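Local atomic coordinates of cytochrome B5-HOST origin (PDB entry 4B8N), a protein that binds haem in a cytochrome b5-like domain and, like other cytochromes b5, probably carries electrons. Residues T26-C30 / T42-P46; C30-K35 / F58-T64. All coordinates share one frame; numbering follows the deposited sequence.

Interaction 1: T26-C30 / T42-P46. With HEM (protoporphyrin IX containing Fe), chain E.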
loop_
_atom_site.group_PDB
_atom_site.type_symbol
_atom_site.label_atom_id
_atom_site.label_comp_id
_atom_site.label_asym_id
_atom_site.label_seq_id
_atom_site.Cartn_x
_atom_site.Cartn_y
_atom_site.Cartn_z
ATOM N N THR A 26 1.507 -3.204 -10.238
ATOM C CA THR A 26 0.628 -4.235 -10.817
ATOM C C THR A 26 -0.007 -5.086 -9.727
ATOM O O THR A 26 0.460 -5.076 -8.588
ATOM C CB THR A 26 1.395 -5.168 -11.774
ATOM O OG1 THR A 26 2.447 -5.842 -11.061
ATOM C CG2 THR A 26 1.976 -4.385 -12.924
ATOM N N GLU A 27 -1.062 -5.821 -10.083
ATOM C CA GLU A 27 -1.635 -6.842 -9.191
ATOM C C GLU A 27 -0.551 -7.805 -8.678
ATOM O O GLU A 27 -0.570 -8.217 -7.517
ATOM C CB GLU A 27 -2.738 -7.622 -9.911
ATOM C CG GLU A 27 -3.281 -8.809 -9.116
ATOM C CD GLU A 27 -4.476 -9.472 -9.779
ATOM O OE1 GLU A 27 -4.793 -9.121 -10.927
ATOM O OE2 GLU A 27 -5.099 -10.352 -9.156
ATOM N N GLU A 28 0.400 -8.146 -9.552
ATOM C CA GLU A 28 1.465 -9.110 -9.225
ATOM C C GLU A 28 2.553 -8.534 -8.306
ATOM O O GLU A 28 3.362 -9.275 -7.709
ATOM C CB GLU A 28 2.083 -9.669 -10.522
ATOM C CG GLU A 28 1.101 -10.458 -11.398
ATOM C CD GLU A 28 0.256 -9.608 -12.359
ATOM O OE1 GLU A 28 0.306 -8.358 -12.315
ATOM O OE2 GLU A 28 -0.475 -10.201 -13.181
ATOM N N ASP A 29 2.575 -7.212 -8.177
ATOM C CA ASP A 29 3.651 -6.536 -7.455
ATOM C C ASP A 29 3.148 -5.147 -7.062
ATOM O O ASP A 29 3.357 -4.165 -7.782
ATOM C CB ASP A 29 4.885 -6.462 -8.368
ATOM C CG ASP A 29 6.091 -5.827 -7.694
ATOM O OD1 ASP A 29 6.100 -5.624 -6.456
ATOM O OD2 ASP A 29 7.041 -5.514 -8.429
ATOM N N CYS A 30 2.471 -5.078 -5.918
ATOM C CA CYS A 30 1.611 -3.942 -5.581
ATOM C C CYS A 30 2.021 -3.240 -4.284
ATOM O O CYS A 30 1.761 -3.744 -3.185
ATOM C CB CYS A 30 0.156 -4.419 -5.490
ATOM S SG CYS A 30 -1.041 -3.118 -5.121
ATOM N N THR A 42 0.579 -6.877 -2.161
ATOM C CA THR A 42 0.426 -7.910 -3.197
ATOM C C THR A 42 -0.339 -9.122 -2.634
ATOM O O THR A 42 -1.366 -9.553 -3.179
ATOM C CB THR A 42 1.813 -8.349 -3.745
ATOM O OG1 THR A 42 2.558 -7.203 -4.186
ATOM C CG2 THR A 42 1.677 -9.332 -4.869
ATOM N N LYS A 43 0.145 -9.650 -1.515
ATOM C CA LYS A 43 -0.497 -10.818 -0.909
ATOM C C LYS A 43 -1.796 -10.462 -0.182
ATOM O O LYS A 43 -2.700 -11.289 -0.071
ATOM C CB LYS A 43 0.483 -11.557 0.011
ATOM C CG LYS A 43 1.567 -12.296 -0.764
ATOM C CD LYS A 43 2.641 -12.845 0.161
ATOM C CE LYS A 43 3.653 -13.672 -0.617
ATOM N NZ LYS A 43 4.785 -14.095 0.245
ATOM N N PHE A 44 -1.911 -9.230 0.283
ATOM C CA PHE A 44 -3.170 -8.785 0.901
ATOM C C PHE A 44 -4.345 -8.665 -0.081
ATOM O O PHE A 44 -5.507 -8.707 0.336
ATOM C CB PHE A 44 -2.967 -7.460 1.657
ATOM C CG PHE A 44 -4.222 -6.938 2.323
ATOM C CD1 PHE A 44 -4.796 -7.611 3.405
ATOM C CD2 PHE A 44 -4.840 -5.776 1.856
ATOM C CE1 PHE A 44 -5.962 -7.133 4.008
ATOM C CE2 PHE A 44 -5.994 -5.291 2.460
ATOM C CZ PHE A 44 -6.558 -5.973 3.532
ATOM N N LEU A 45 -4.054 -8.526 -1.375
ATOM C CA LEU A 45 -5.095 -8.215 -2.370
ATOM C C LEU A 45 -6.330 -9.135 -2.326
ATOM O O LEU A 45 -7.446 -8.630 -2.166
ATOM C CB LEU A 45 -4.534 -8.110 -3.800
ATOM C CG LEU A 45 -3.475 -7.070 -4.166
ATOM C CD1 LEU A 45 -3.168 -7.156 -5.659
ATOM C CD2 LEU A 45 -3.918 -5.670 -3.774
ATOM N N PRO A 46 -6.138 -10.470 -2.422
ATOM C CA PRO A 46 -7.340 -11.307 -2.361
ATOM C C PRO A 46 -8.001 -11.303 -0.981
ATOM O O PRO A 46 -9.163 -11.711 -0.859
ATOM C CB PRO A 46 -6.822 -12.702 -2.716
ATOM C CG PRO A 46 -5.370 -12.672 -2.365
ATOM C CD PRO A 46 -4.919 -11.276 -2.656
HETATM C CHA HEM E . -13.344 -1.856 2.649
HETATM C CHB HEM E . -9.055 -3.011 4.959
HETATM C CHC HEM E . -6.564 -0.492 1.691
HETATM C CHD HEM E . -10.795 0.568 -0.591
HETATM C C1A HEM E . -12.352 -2.339 3.576
HETATM C C2A HEM E . -12.742 -3.113 4.756
HETATM C C3A HEM E . -11.489 -3.433 5.428
HETATM C C4A HEM E . -10.426 -2.887 4.581
HETATM C CMA HEM E . -11.327 -4.227 6.687
HETATM C CAA HEM E . -14.135 -3.494 5.222
HETATM C CBA HEM E . -14.559 -2.553 6.354
HETATM C CGA HEM E . -14.812 -1.192 5.749
HETATM O O1A HEM E . -15.828 -1.013 5.002
HETATM O O2A HEM E . -13.973 -0.303 6.009
HETATM C C1B HEM E . -7.970 -2.396 4.249
HETATM C C2B HEM E . -6.590 -2.524 4.742
HETATM C C3B HEM E . -5.879 -1.754 3.741
HETATM C C4B HEM E . -6.918 -1.306 2.816
HETATM C CMB HEM E . -6.085 -3.258 5.947
HETATM C CAB HEM E . -4.415 -1.529 3.645
HETATM C CBB HEM E . -3.933 -0.320 3.698
HETATM C C1C HEM E . -7.482 0.119 0.790
HETATM C C2C HEM E . -7.036 0.971 -0.340
HETATM C C3C HEM E . -8.298 1.255 -0.988
HETATM C C4C HEM E . -9.389 0.554 -0.261
HETATM C CMC HEM E . -5.627 1.399 -0.698
HETATM C CAC HEM E . -8.462 2.100 -2.178
HETATM C CBC HEM E . -8.850 3.333 -1.950
HETATM C C1D HEM E . -11.896 -0.053 0.071
HETATM C C2D HEM E . -13.267 0.118 -0.438
HETATM C C3D HEM E . -14.039 -0.615 0.553
HETATM C C4D HEM E . -13.002 -1.117 1.478
HETATM C CMD HEM E . -13.780 0.861 -1.663
HETATM C CAD HEM E . -15.525 -0.834 0.631
HETATM C CBD HEM E . -16.167 0.103 1.657
HETATM C CGD HEM E . -17.631 -0.246 1.923
HETATM O O1D HEM E . -18.263 -0.987 1.130
HETATM O O2D HEM E . -18.169 0.235 2.944
HETATM N NA HEM E . -10.925 -2.054 3.534
HETATM N NB HEM E . -8.162 -1.652 3.147
HETATM N NC HEM E . -8.883 -0.039 0.899
HETATM N ND HEM E . -11.741 -0.762 1.221
HETATM FE FE HEM E . -9.894 -1.260 2.069
HETATM O O HOH W 1 -1.745 -10.353 -5.850
#

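Interaction 2: C30-K35 / F58-T64. With HEM (protoporphyrin IX containing Fe), chain E.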
loop_
_atom_site.group_PDB
_atom_site.type_symbol
_atom_site.label_atom_id
_atom_site.label_comp_id
_atom_site.label_asym_id
_atom_site.label_seq_id
_atom_site.Cartn_x
_atom_site.Cartn_y
_atom_site.Cartn_z
ATOM N N CYS A 30 2.471 -5.078 -5.918
ATOM C CA CYS A 30 1.611 -3.942 -5.581
ATOM C C CYS A 30 2.021 -3.240 -4.284
ATOM O O CYS A 30 1.761 -3.744 -3.185
ATOM C CB CYS A 30 0.156 -4.419 -5.490
ATOM S SG CYS A 30 -1.041 -3.118 -5.121
ATOM N N TRP A 31 2.672 -2.083 -4.412
ATOM C CA TRP A 31 3.008 -1.280 -3.236
ATOM C C TRP A 31 2.118 -0.100 -3.205
ATOM O O TRP A 31 1.789 0.448 -4.252
ATOM C CB TRP A 31 4.426 -0.756 -3.299
ATOM C CG TRP A 31 5.536 -1.757 -3.154
ATOM C CD1 TRP A 31 5.454 -3.146 -3.115
ATOM C CD2 TRP A 31 6.972 -1.454 -3.071
ATOM N NE1 TRP A 31 6.707 -3.703 -2.989
ATOM C CE2 TRP A 31 7.660 -2.742 -2.964
ATOM C CE3 TRP A 31 7.727 -0.282 -3.063
ATOM C CZ2 TRP A 31 9.040 -2.832 -2.852
ATOM C CZ3 TRP A 31 9.121 -0.390 -2.962
ATOM C CH2 TRP A 31 9.757 -1.634 -2.854
ATOM N N VAL A 32 1.738 0.327 -2.011
ATOM C CA VAL A 32 0.864 1.491 -1.841
ATOM C C VAL A 32 1.403 2.341 -0.686
ATOM O O VAL A 32 1.827 1.787 0.333
ATOM C CB VAL A 32 -0.607 1.069 -1.564
ATOM C CG1 VAL A 32 -1.490 2.275 -1.305
ATOM C CG2 VAL A 32 -1.173 0.263 -2.727
ATOM N N ILE A 33 1.399 3.668 -0.860
ATOM C CA ILE A 33 1.828 4.605 0.191
ATOM C C ILE A 33 0.596 5.084 0.950
ATOM O O ILE A 33 -0.365 5.558 0.344
ATOM C CB ILE A 33 2.564 5.864 -0.359
ATOM C CG1 ILE A 33 3.771 5.495 -1.243
ATOM C CG2 ILE A 33 3.007 6.771 0.805
ATOM C CD1 ILE A 33 4.247 6.637 -2.148
ATOM N N ILE A 34 0.632 4.959 2.276
ATOM C CA ILE A 34 -0.397 5.534 3.152
ATOM C C ILE A 34 0.323 6.242 4.302
ATOM O O ILE A 34 1.066 5.606 5.065
ATOM C CB ILE A 34 -1.375 4.455 3.693
ATOM C CG1 ILE A 34 -2.061 3.717 2.535
ATOM C CG2 ILE A 34 -2.411 5.069 4.649
ATOM C CD1 ILE A 34 -2.887 2.523 2.953
ATOM N N LYS A 35 0.106 7.554 4.399
ATOM C CA LYS A 35 0.789 8.449 5.349
ATOM C C LYS A 35 2.286 8.254 5.359
ATOM O O LYS A 35 2.868 8.043 6.427
ATOM C CB LYS A 35 0.244 8.294 6.779
ATOM C CG LYS A 35 -1.269 8.441 6.887
ATOM C CD LYS A 35 -1.739 8.529 8.326
ATOM C CE LYS A 35 -1.580 7.195 9.048
ATOM N NZ LYS A 35 -2.285 6.068 8.370
ATOM N N PHE A 58 -4.491 1.939 -7.038
ATOM C CA PHE A 58 -3.501 2.805 -6.394
ATOM C C PHE A 58 -2.102 2.179 -6.324
ATOM O O PHE A 58 -1.223 2.699 -5.621
ATOM C CB PHE A 58 -3.996 3.249 -5.005
ATOM C CG PHE A 58 -5.191 4.163 -5.064
ATOM C CD1 PHE A 58 -6.472 3.654 -5.227
ATOM C CD2 PHE A 58 -5.026 5.542 -4.995
ATOM C CE1 PHE A 58 -7.571 4.495 -5.329
ATOM C CE2 PHE A 58 -6.122 6.395 -5.085
ATOM C CZ PHE A 58 -7.399 5.869 -5.246
ATOM N N ALA A 59 -1.888 1.082 -7.051
ATOM C CA ALA A 59 -0.574 0.423 -7.065
ATOM C C ALA A 59 0.532 1.385 -7.510
ATOM O O ALA A 59 0.450 2.016 -8.574
ATOM C CB ALA A 59 -0.592 -0.822 -7.939
ATOM N N GLY A 60 1.551 1.507 -6.670
ATOM C CA GLY A 60 2.662 2.406 -6.935
ATOM C C GLY A 60 2.418 3.858 -6.589
ATOM O O GLY A 60 3.251 4.710 -6.904
ATOM N N LYS A 61 1.290 4.133 -5.929
ATOM C CA LYS A 61 0.835 5.492 -5.663
ATOM C C LYS A 61 0.486 5.730 -4.218
ATOM O O LYS A 61 0.497 4.806 -3.395
ATOM C CB LYS A 61 -0.382 5.819 -6.536
ATOM C CG LYS A 61 -0.116 5.594 -8.013
ATOM C CD LYS A 61 -1.150 6.282 -8.885
ATOM C CE LYS A 61 -1.078 5.743 -10.300
ATOM N NZ LYS A 61 -1.586 4.342 -10.329
ATOM N N ASP A 62 0.148 6.981 -3.919
ATOM C CA ASP A 62 -0.301 7.366 -2.597
ATOM C C ASP A 62 -1.823 7.208 -2.473
ATOM O O ASP A 62 -2.572 7.782 -3.251
ATOM C CB ASP A 62 0.104 8.807 -2.323
ATOM C CG ASP A 62 0.057 9.149 -0.847
ATOM O OD1 ASP A 62 -0.993 8.927 -0.217
ATOM O OD2 ASP A 62 1.082 9.633 -0.331
ATOM N N ALA A 63 -2.279 6.443 -1.485
ATOM C CA ALA A 63 -3.711 6.220 -1.280
ATOM C C ALA A 63 -4.240 6.829 0.019
ATOM O O ALA A 63 -5.367 6.517 0.432
ATOM C CB ALA A 63 -4.033 4.723 -1.334
ATOM N N THR A 64 -3.442 7.700 0.646
ATOM C CA THR A 64 -3.750 8.219 1.991
ATOM C C THR A 64 -5.183 8.749 2.102
ATOM O O THR A 64 -5.937 8.337 2.991
ATOM C CB THR A 64 -2.734 9.303 2.424
ATOM O OG1 THR A 64 -1.415 8.742 2.402
ATOM C CG2 THR A 64 -3.033 9.835 3.842
HETATM C CHA HEM E . -13.344 -1.856 2.649
HETATM C CHB HEM E . -9.055 -3.011 4.959
HETATM C CHC HEM E . -6.564 -0.492 1.691
HETATM C CHD HEM E . -10.795 0.568 -0.591
HETATM C C1A HEM E . -12.352 -2.339 3.576
HETATM C C2A HEM E . -12.742 -3.113 4.756
HETATM C C3A HEM E . -11.489 -3.433 5.428
HETATM C C4A HEM E . -10.426 -2.887 4.581
HETATM C CMA HEM E . -11.327 -4.227 6.687
HETATM C CAA HEM E . -14.135 -3.494 5.222
HETATM C CBA HEM E . -14.559 -2.553 6.354
HETATM C CGA HEM E . -14.812 -1.192 5.749
HETATM O O1A HEM E . -15.828 -1.013 5.002
HETATM O O2A HEM E . -13.973 -0.303 6.009
HETATM C C1B HEM E . -7.970 -2.396 4.249
HETATM C C2B HEM E . -6.590 -2.524 4.742
HETATM C C3B HEM E . -5.879 -1.754 3.741
HETATM C C4B HEM E . -6.918 -1.306 2.816
HETATM C CMB HEM E . -6.085 -3.258 5.947
HETATM C CAB HEM E . -4.415 -1.529 3.645
HETATM C CBB HEM E . -3.933 -0.320 3.698
HETATM C C1C HEM E . -7.482 0.119 0.790
HETATM C C2C HEM E . -7.036 0.971 -0.340
HETATM C C3C HEM E . -8.298 1.255 -0.988
HETATM C C4C HEM E . -9.389 0.554 -0.261
HETATM C CMC HEM E . -5.627 1.399 -0.698
HETATM C CAC HEM E . -8.462 2.100 -2.178
HETATM C CBC HEM E . -8.850 3.333 -1.950
HETATM C C1D HEM E . -11.896 -0.053 0.071
HETATM C C2D HEM E . -13.267 0.118 -0.438
HETATM C C3D HEM E . -14.039 -0.615 0.553
HETATM C C4D HEM E . -13.002 -1.117 1.478
HETATM C CMD HEM E . -13.780 0.861 -1.663
HETATM C CAD HEM E . -15.525 -0.834 0.631
HETATM C CBD HEM E . -16.167 0.103 1.657
HETATM C CGD HEM E . -17.631 -0.246 1.923
HETATM O O1D HEM E . -18.263 -0.987 1.130
HETATM O O2D HEM E . -18.169 0.235 2.944
HETATM N NA HEM E . -10.925 -2.054 3.534
HETATM N NB HEM E . -8.162 -1.652 3.147
HETATM N NC HEM E . -8.883 -0.039 0.899
HETATM N ND HEM E . -11.741 -0.762 1.221
HETATM FE FE HEM E . -9.894 -1.260 2.069
#

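Interaction 1: T26-C30 / T42-P46
Thr42 makes the one direct hydrogen bond between 26-30 and 42-46: its OG1 accepts the backbone N-H of Cys30 at 2.7 Å, and the N-H...O angle of 175° makes the bond almost straight. The hydroxyl lies beside its own backbone N (chi1 -54°), which turns the other branch back over the turn 26-29, where Thr42 CG2 rests 3.3 Å from Glu28 O. The carbonyl of Thr42 is tied to the same turn by a water that donates to both sides, its oxygen 3.0 Å from Glu27 O and 2.8 Å from Thr42 O. The ring of Phe44, oblique to the haem, has CE2 3.6 Å from HEM C2B, and the 42-46 run thus joins strand 29-34 to the haem pocket. Leu45 returns to the first segment with both branches: CD1 lies 3.4 Å from Glu27 O and also meets the aliphatic CG of Glu27, while CD2 approaches the thiol sulfur, Cys30 SG, at 4.1 Å. Beyond these residues Ile55 and Ile56 of helix 52-56 extend the apolar packing. Because Thr42 OG1 is also hydrogen-bonded to Asp40 OD1, two partners grip it, and its rotation is probably fixed by accepting from Cys30 while donating to the carboxylate.

Interaction 2: C30-K35 / F58-T64
Val32 and Ala63 meet at the apolar centre, CG1 to CB at 3.5 Å, and Ala63 CB lies 3.7 Å from the haem methyl CMC. At the start of the strand Cys30 SG packs on Ala59 CB at 3.7 Å, and at that end Phe58 brings CE1 near the haem vinyl carbon CBC; at the other end Ile34 has CD1 beside HEM CBB. Ile33 N donates to Lys61 O at 2.9 Å (N-H...O 178°), and Ala63 N to Ile33 O at 2.8 Å, defining a single parallel bridge between Ile33 and Asp62. In the cytochrome b5 fold the loop between helices 52-56 and 64-70 is thereby laid along strand 29-34. In its type II turn, Phe58 to Lys61, Gly60 takes a positive phi (81°) and gives its N-H to Trp31 O at 2.7 Å. Farther out, Ile33 CG2 lies 3.6 Å from Asp62 OD2, the side chains crossing at about a right angle. Asp62 OD1 accepts Thr64 N in an Asx turn, with Ala63 at the N-cap position of helix 64-70, and the Thr64 hydroxyl on its syn lone pair. Beside its own backbone N (chi1 -58°), Thr64 OG1 sits between Asp62 OD1 and Lys35 N, which donates to it at 2.8 Å.

Interactions 1 and 2 share strand 29-34 of the antiparallel sheet and, within it, Cys30, whose backbone N serves the first and whose thiol is packed in both. Their centres are 12 Å apart, yet they touch where Thr26 N comes within 3.9 Å of Ala59 CB. Along the chain the segments alternate: 26-30, then 30-35, then 42-46, then 58-64. The loop after strand 37-40 packs on the turn before strand 29-34 and on its first residues, and the loop leading to helix 64-70 runs along the strand from Cys30 onward. Both reach the haem: Phe44 of interaction 1 lies by the pyrrole carbon C2B, while Ile34, Phe58 and Ala63 of interaction 2 meet vinyl and methyl substituents.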